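Local coordinates for protein poly-beta-hydroxybuterate polymerase (Cupriavidus necator, PDB 5T6O) that serves as the catalytic domain of a class I polyhydroxybutyrate synthase, probably an acyltransferase that links hydroxybutyryl units into a polyester without a template, at residues A[41-46]-A[123-128]; A[90-95]-A[234-239]; A[241-244]-A[248-251]. The protein carries 1 engineered substitution. One frame throughout, in Å; residues are numbered along the deposited sequence.

Contact 1: A[41-46]-A[123-128]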
# COMPACT_ATOMS: atom_id res chain seq x y z
N LEU A 41 30.35 11.80 19.83
CA LEU A 41 30.16 12.96 18.97
C LEU A 41 28.84 12.80 18.22
O LEU A 41 28.67 11.86 17.45
CB LEU A 41 31.32 13.14 17.98
CG LEU A 41 31.05 14.14 16.85
CD1 LEU A 41 31.00 15.58 17.39
CD2 LEU A 41 32.12 14.02 15.74
N MET A 42 27.91 13.73 18.46
CA MET A 42 26.62 13.72 17.78
C MET A 42 26.66 14.62 16.55
O MET A 42 27.06 15.79 16.65
CB MET A 42 25.52 14.19 18.72
CG MET A 42 25.31 13.30 19.92
SD MET A 42 23.76 13.80 20.70
CE MET A 42 23.71 12.65 22.08
N VAL A 43 26.23 14.08 15.41
CA VAL A 43 26.09 14.84 14.17
C VAL A 43 24.61 14.94 13.84
O VAL A 43 24.01 14.00 13.30
CB VAL A 43 26.88 14.20 13.02
CG1 VAL A 43 26.72 15.05 11.72
CG2 VAL A 43 28.36 14.06 13.40
N PRO A 44 23.97 16.06 14.17
CA PRO A 44 22.55 16.23 13.91
C PRO A 44 22.31 16.61 12.46
O PRO A 44 23.26 16.92 11.72
CB PRO A 44 22.16 17.38 14.85
CG PRO A 44 23.42 17.68 15.68
CD PRO A 44 24.56 17.21 14.87
N PRO A 45 21.06 16.60 12.01
CA PRO A 45 20.77 17.10 10.66
C PRO A 45 21.10 18.58 10.52
O PRO A 45 21.08 19.34 11.50
CB PRO A 45 19.26 16.87 10.51
CG PRO A 45 18.75 16.88 11.96
CD PRO A 45 19.84 16.17 12.72
N CYS A 46 21.42 18.99 9.30
CA CYS A 46 21.49 20.42 8.97
C CYS A 46 20.23 20.90 8.27
O CYS A 46 20.16 22.07 7.87
CB CYS A 46 22.72 20.70 8.11
SG CYS A 46 22.82 19.69 6.59
N THR A 123 23.45 10.31 7.42
CA THR A 123 23.97 10.17 6.06
C THR A 123 25.31 10.89 5.94
O THR A 123 26.27 10.35 5.38
CB THR A 123 22.96 10.74 5.05
OG1 THR A 123 21.65 10.24 5.36
CG2 THR A 123 23.34 10.35 3.63
N ILE A 124 25.38 12.12 6.46
CA ILE A 124 26.61 12.89 6.46
C ILE A 124 27.71 12.15 7.21
O ILE A 124 28.83 11.98 6.70
CB ILE A 124 26.36 14.28 7.06
CG1 ILE A 124 25.54 15.15 6.10
CG2 ILE A 124 27.69 14.97 7.42
CD1 ILE A 124 24.92 16.41 6.76
N VAL A 125 27.43 11.71 8.44
CA VAL A 125 28.53 11.16 9.21
C VAL A 125 28.97 9.82 8.65
O VAL A 125 30.16 9.48 8.69
CB VAL A 125 28.18 11.09 10.71
CG1 VAL A 125 27.36 9.85 11.04
CG2 VAL A 125 29.48 11.13 11.49
N SER A 126 28.05 9.05 8.06
CA SER A 126 28.44 7.79 7.43
C SER A 126 29.34 8.04 6.22
O SER A 126 30.32 7.33 6.01
CB SER A 126 27.21 6.99 7.02
OG SER A 126 26.43 6.66 8.17
N THR A 127 29.00 9.06 5.41
CA THR A 127 29.85 9.40 4.28
C THR A 127 31.24 9.81 4.75
O THR A 127 32.25 9.38 4.18
CB THR A 127 29.19 10.51 3.45
OG1 THR A 127 27.91 10.06 3.00
CG2 THR A 127 30.06 10.91 2.26
N ALA A 128 31.30 10.62 5.81
CA ALA A 128 32.58 11.09 6.33
C ALA A 128 33.46 9.93 6.79
O ALA A 128 34.66 9.91 6.52
CB ALA A 128 32.36 12.08 7.47
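V43 and C46 meet I124 and V125 in a buried, wholly apolar strand-to-helix contact close to the middle of the chain, where strand 40-43 and the loop leaving it lie against helix 120-134. The tightest point is methyl on methyl: CG2 of V43 reaches CG2 of V125 at 3.7 Å, the two branched side chains crossing at a slant. Backbones come near here too, with the CA atoms of V43 and V125 6.6 Å apart. CG1 of V43, anti to the backbone N (chi1 -179°), points toward I124 and stays a looser 4.4 Å from I124 CG2. Here the central sheet of an alpha/beta hydrolase fold meets one of its flanking helices: strand 40-43 pairs in parallel with strands 113-118 and 72-77, and helix 120-134 follows directly on strand 113-118, the place of the nucleophile elbow in this fold. The backbone of V43 is hydrogen-bonded to that of L116 in strand 113-118. Past the strand, P44 and P45 carry the chain on to C46, whose SG sits 3.9 Å from I124 CD1, the far end of the isoleucine chain. A chi1 of 55° in C46 sets SG between the backbone N and carbonyl carbon of that residue. Outside the pair, C46 O accepts a hydrogen bond from T230 OG1, and I124 also packs on A97 of helix 89-108.

Contact 2: A[90-95]-A[234-239]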
# COMPACT_ATOMS: atom_id res chain seq x y z
N ASP A 90 30.69 18.12 -0.55
CA ASP A 90 32.07 17.82 -0.16
C ASP A 90 32.58 18.81 0.88
O ASP A 90 33.31 18.43 1.80
CB ASP A 90 32.99 17.81 -1.38
CG ASP A 90 32.83 16.55 -2.22
OD1 ASP A 90 31.75 15.94 -2.16
OD2 ASP A 90 33.78 16.18 -2.94
N ASP A 91 32.24 20.09 0.73
CA ASP A 91 32.67 21.08 1.71
C ASP A 91 32.20 20.69 3.10
O ASP A 91 32.96 20.77 4.08
CB ASP A 91 32.11 22.47 1.36
CG ASP A 91 32.76 23.10 0.15
OD1 ASP A 91 33.88 22.71 -0.25
OD2 ASP A 91 32.11 24.02 -0.40
N TYR A 92 30.93 20.28 3.20
CA TYR A 92 30.36 19.92 4.49
C TYR A 92 31.01 18.67 5.05
O TYR A 92 31.22 18.56 6.26
CB TYR A 92 28.85 19.73 4.35
CG TYR A 92 28.04 21.00 4.51
CD1 TYR A 92 28.36 22.15 3.81
CD2 TYR A 92 26.96 21.05 5.38
CE1 TYR A 92 27.62 23.31 3.95
CE2 TYR A 92 26.21 22.21 5.53
CZ TYR A 92 26.54 23.33 4.82
OH TYR A 92 25.80 24.48 4.98
N ILE A 93 31.33 17.71 4.18
CA ILE A 93 31.98 16.48 4.63
C ILE A 93 33.35 16.79 5.22
O ILE A 93 33.69 16.35 6.33
CB ILE A 93 32.08 15.46 3.48
CG1 ILE A 93 30.69 15.04 3.00
CG2 ILE A 93 32.88 14.24 3.93
CD1 ILE A 93 29.83 14.36 4.07
N GLU A 94 34.15 17.58 4.49
CA GLU A 94 35.52 17.85 4.91
C GLU A 94 35.57 18.83 6.08
O GLU A 94 36.25 18.58 7.08
CB GLU A 94 36.32 18.41 3.74
CG GLU A 94 37.81 18.48 4.03
CD GLU A 94 38.45 17.11 4.00
OE1 GLU A 94 38.46 16.49 2.91
OE2 GLU A 94 38.95 16.66 5.06
N HIS A 95 34.89 19.96 5.95
CA HIS A 95 35.10 21.06 6.88
C HIS A 95 34.14 21.05 8.06
O HIS A 95 34.26 21.91 8.94
CB HIS A 95 35.00 22.39 6.12
CG HIS A 95 35.98 22.50 5.00
ND1 HIS A 95 37.34 22.42 5.20
CD2 HIS A 95 35.80 22.66 3.67
CE1 HIS A 95 37.96 22.54 4.04
NE2 HIS A 95 37.05 22.69 3.10
N GLY A 234 22.90 25.92 -2.45
CA GLY A 234 22.44 25.37 -3.71
C GLY A 234 23.13 24.08 -4.11
O GLY A 234 22.47 23.06 -4.33
N PRO A 235 24.46 24.09 -4.22
CA PRO A 235 25.15 22.87 -4.68
C PRO A 235 24.99 21.70 -3.73
O PRO A 235 24.92 20.55 -4.18
CB PRO A 235 26.62 23.31 -4.79
CG PRO A 235 26.53 24.83 -5.08
CD PRO A 235 25.37 25.26 -4.18
N TRP A 236 24.91 21.98 -2.43
CA TRP A 236 24.71 20.93 -1.43
C TRP A 236 23.35 20.26 -1.61
O TRP A 236 23.25 19.03 -1.65
CB TRP A 236 24.80 21.55 -0.03
CG TRP A 236 24.83 20.52 1.09
CD1 TRP A 236 25.93 20.06 1.74
CD2 TRP A 236 23.71 19.83 1.66
NE1 TRP A 236 25.57 19.14 2.69
CE2 TRP A 236 24.22 18.97 2.65
CE3 TRP A 236 22.33 19.85 1.43
CZ2 TRP A 236 23.40 18.14 3.41
CZ3 TRP A 236 21.51 19.03 2.20
CH2 TRP A 236 22.05 18.18 3.17
N TYR A 237 22.30 21.07 -1.67
CA TYR A 237 20.94 20.57 -1.85
C TYR A 237 20.81 19.82 -3.17
O TYR A 237 20.17 18.76 -3.24
CB TYR A 237 20.00 21.78 -1.74
CG TYR A 237 18.51 21.61 -1.95
CD1 TYR A 237 17.88 20.38 -1.83
CD2 TYR A 237 17.73 22.72 -2.25
CE1 TYR A 237 16.51 20.27 -2.04
CE2 TYR A 237 16.37 22.62 -2.45
CZ TYR A 237 15.76 21.38 -2.35
OH TYR A 237 14.40 21.28 -2.56
N CYS A 238 21.43 20.34 -4.23
CA CYS A 238 21.42 19.67 -5.53
C CYS A 238 22.04 18.28 -5.44
O CYS A 238 21.47 17.29 -5.91
CB CYS A 238 22.17 20.54 -6.55
SG CYS A 238 22.44 19.81 -8.18
N TRP A 239 23.22 18.19 -4.83
CA TRP A 239 23.93 16.91 -4.74
C TRP A 239 23.14 15.91 -3.92
O TRP A 239 22.97 14.75 -4.31
CB TRP A 239 25.32 17.13 -4.12
CG TRP A 239 26.23 15.94 -4.17
CD1 TRP A 239 27.26 15.73 -5.03
CD2 TRP A 239 26.19 14.78 -3.31
NE1 TRP A 239 27.87 14.52 -4.77
CE2 TRP A 239 27.22 13.92 -3.72
CE3 TRP A 239 25.37 14.40 -2.24
CZ2 TRP A 239 27.47 12.70 -3.10
CZ3 TRP A 239 25.62 13.18 -1.62
CH2 TRP A 239 26.66 12.35 -2.06
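Y92 and W236 carry most of this buried contact between helix 89-108 and helix 234-246, which belongs to the insertion between strands 140-146 and 272-277, where many alpha/beta hydrolases carry a cap. The indole brings the CD1 and NE1 side of its five-membered ring against the base of the tyrosine ring. W236 CD1 stands over one face of the Y92 ring, shifted toward its rim, at 3.6 Å from Y92 CG. Beside it W236 NE1 approaches Y92 CD2 to 3.6 Å and Y92 CB to 3.7 Å, so the touch continues from the ring onto the methylene. The ring planes are inclined by 49° and the centroids of the phenol and the five-membered ring are 4.4 Å apart: an oblique aromatic pair rather than a parallel or T-shaped stack. W236 has CG anti to its backbone N (chi1 -171°), which swings the indole off helix 234-246 toward Y92. A cluster of aromatic rings surrounds the two and probably helps to position them: W77 lies nearly parallel to Y92 and Y22 almost perpendicular to it, while W89 and Y240 meet W236 at a slant. One turn further along helix 234-246, W239 stacks on W89; its amide is held by P235 O at 3.0 Å. The helix is also tied down by the disulfide C238-C182 and borders the second subunit, where Y237 OH is hydrogen-bonded to OD2 of D201 of that neighbouring chain.

Contact 3: A[241-244]-A[248-251]. With SO4 (sulfate ion), chain D.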
# COMPACT_ATOMS: atom_id res chain seq x y z
N LEU A 241 19.85 15.81 -3.24
CA LEU A 241 18.66 15.37 -3.97
C LEU A 241 19.03 14.42 -5.11
O LEU A 241 18.39 13.38 -5.30
CB LEU A 241 17.91 16.58 -4.52
CG LEU A 241 16.39 16.61 -4.59
CD1 LEU A 241 15.79 16.28 -3.23
CD2 LEU A 241 15.93 17.99 -5.07
N ARG A 242 20.06 14.77 -5.89
CA ARG A 242 20.39 13.98 -7.07
C ARG A 242 20.90 12.59 -6.71
O ARG A 242 20.43 11.59 -7.27
CB ARG A 242 21.45 14.72 -7.90
CG ARG A 242 22.03 13.90 -9.06
CD ARG A 242 22.95 14.79 -9.88
NE ARG A 242 22.18 15.78 -10.63
CZ ARG A 242 22.72 16.81 -11.27
NH1 ARG A 242 24.03 17.00 -11.23
NH2 ARG A 242 21.95 17.65 -11.95
N HIS A 243 21.86 12.50 -5.79
CA HIS A 243 22.62 11.27 -5.62
C HIS A 243 22.06 10.35 -4.55
O HIS A 243 22.53 9.22 -4.42
CB HIS A 243 24.09 11.61 -5.31
CG HIS A 243 24.80 12.27 -6.45
ND1 HIS A 243 25.08 11.62 -7.63
CD2 HIS A 243 25.27 13.54 -6.60
CE1 HIS A 243 25.70 12.44 -8.45
NE2 HIS A 243 25.82 13.62 -7.86
N THR A 244 21.07 10.80 -3.79
CA THR A 244 20.41 9.91 -2.84
C THR A 244 18.96 9.66 -3.26
O THR A 244 18.66 8.62 -3.85
CB THR A 244 20.51 10.47 -1.40
OG1 THR A 244 19.73 11.66 -1.25
CG2 THR A 244 21.96 10.79 -1.07
N ASN A 248 20.06 7.28 -5.92
CA ASN A 248 20.29 6.26 -4.89
C ASN A 248 21.64 5.57 -5.07
O ASN A 248 21.74 4.34 -5.17
CB ASN A 248 19.16 5.23 -4.89
CG ASN A 248 19.13 4.40 -3.61
OD1 ASN A 248 19.64 4.84 -2.57
ND2 ASN A 248 18.55 3.21 -3.68
N GLU A 249 22.69 6.39 -5.11
CA GLU A 249 24.03 5.92 -5.46
C GLU A 249 24.96 5.76 -4.27
O GLU A 249 25.98 5.07 -4.39
CB GLU A 249 24.67 6.88 -6.46
CG GLU A 249 24.05 6.83 -7.83
CD GLU A 249 24.45 8.02 -8.69
OE1 GLU A 249 24.13 9.17 -8.31
OE2 GLU A 249 25.07 7.80 -9.75
N LEU A 250 24.65 6.39 -3.13
CA LEU A 250 25.51 6.25 -1.97
C LEU A 250 25.62 4.79 -1.55
O LEU A 250 26.69 4.34 -1.13
CB LEU A 250 24.97 7.10 -0.81
CG LEU A 250 25.89 7.30 0.38
CD1 LEU A 250 27.07 8.18 -0.03
CD2 LEU A 250 25.11 7.92 1.53
N LYS A 251 24.53 4.02 -1.70
CA LYS A 251 24.48 2.61 -1.33
C LYS A 251 25.18 1.70 -2.33
O LYS A 251 25.32 0.51 -2.05
CB LYS A 251 23.02 2.16 -1.17
CG LYS A 251 22.25 2.02 -2.48
CD LYS A 251 21.44 0.73 -2.51
CE LYS A 251 20.63 0.58 -3.80
S SO4 D . 27.35 16.69 -9.23
O1 SO4 D . 28.52 15.83 -9.32
O2 SO4 D . 26.16 15.89 -9.57
O3 SO4 D . 27.46 17.84 -10.12
O4 SO4 D . 27.24 17.23 -7.87
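H243 and E249 are joined by a short histidine-carboxylate hydrogen bond at the C-terminal end of helix 234-246, in the alpha/beta hydrolase fold's insertion between strands 140-146 and 272-277, where the chain doubles back on the last turn. ND1 of H243 donates to OE1 of E249 over 2.7 Å and almost straight (167°). The oxygen lies close to the imidazole plane and is met on its syn side, 30° out of the plane of the carboxylate. Across CE1, NE2 of H243 donates to O2 of a sulfate ion at 2.9 Å. The same O2 takes R242 NH1 at 2.9 Å, so one anion oxygen is gripped by two side chains. With both ring nitrogens donating, the pattern is consistent with a protonated imidazole, which the two anions would probably stabilise. The sulfate, probably from the crystallisation liquor, is also bound by C182 N.

The backbone ties the same residues a second time. E249 N donates to H243 O at 2.9 Å in a nearly linear bond (173°) that spans six residues, wider than a regular helical turn, beside a pi-type turn at 241-244. The nearby N248 N to T244 O bond, 2.8 Å, is bent and weak. N248 takes a positive phi, in the left-handed region, and so turns the chain out of the helix.

CG of R242 lies 3.9 Å above the centre of the H243 ring, a bend at chi3 then bringing the guanidinium round to the sulfate, while NH2 is hydrogen-bonded to A180 O. R242 also packs on N210 of the second subunit. L250 packs outward on T123 and T127 of helix 120-134. CB of N248 stays 3.6 Å from T244 O, while N248 OD1 accepts from F152 N and ND2 donates to D151 OD1.

Contact 1 is the inner member of the set, and both others touch it, contact 3 through helix 120-134 and contact 2 through that helix and C46. Contact 2, with its centre about 12 Å from that of contact 1, touches it where C46 SG lies 3.6 Å from W236 CZ2 and where I93 CD1 comes within 3.7 Å of I124 O. Contact 3, about 16 Å from contact 1 between centres, rests on the same helix by L250, whose CD2 is 3.7 Å from T123 CG2. Contacts 2 and 3 share helix 234-246, about 13 Å apart between centres, and both border the second subunit. The sulfate bound at contact 3 links further to C182, the disulfide partner of C238 in contact 2.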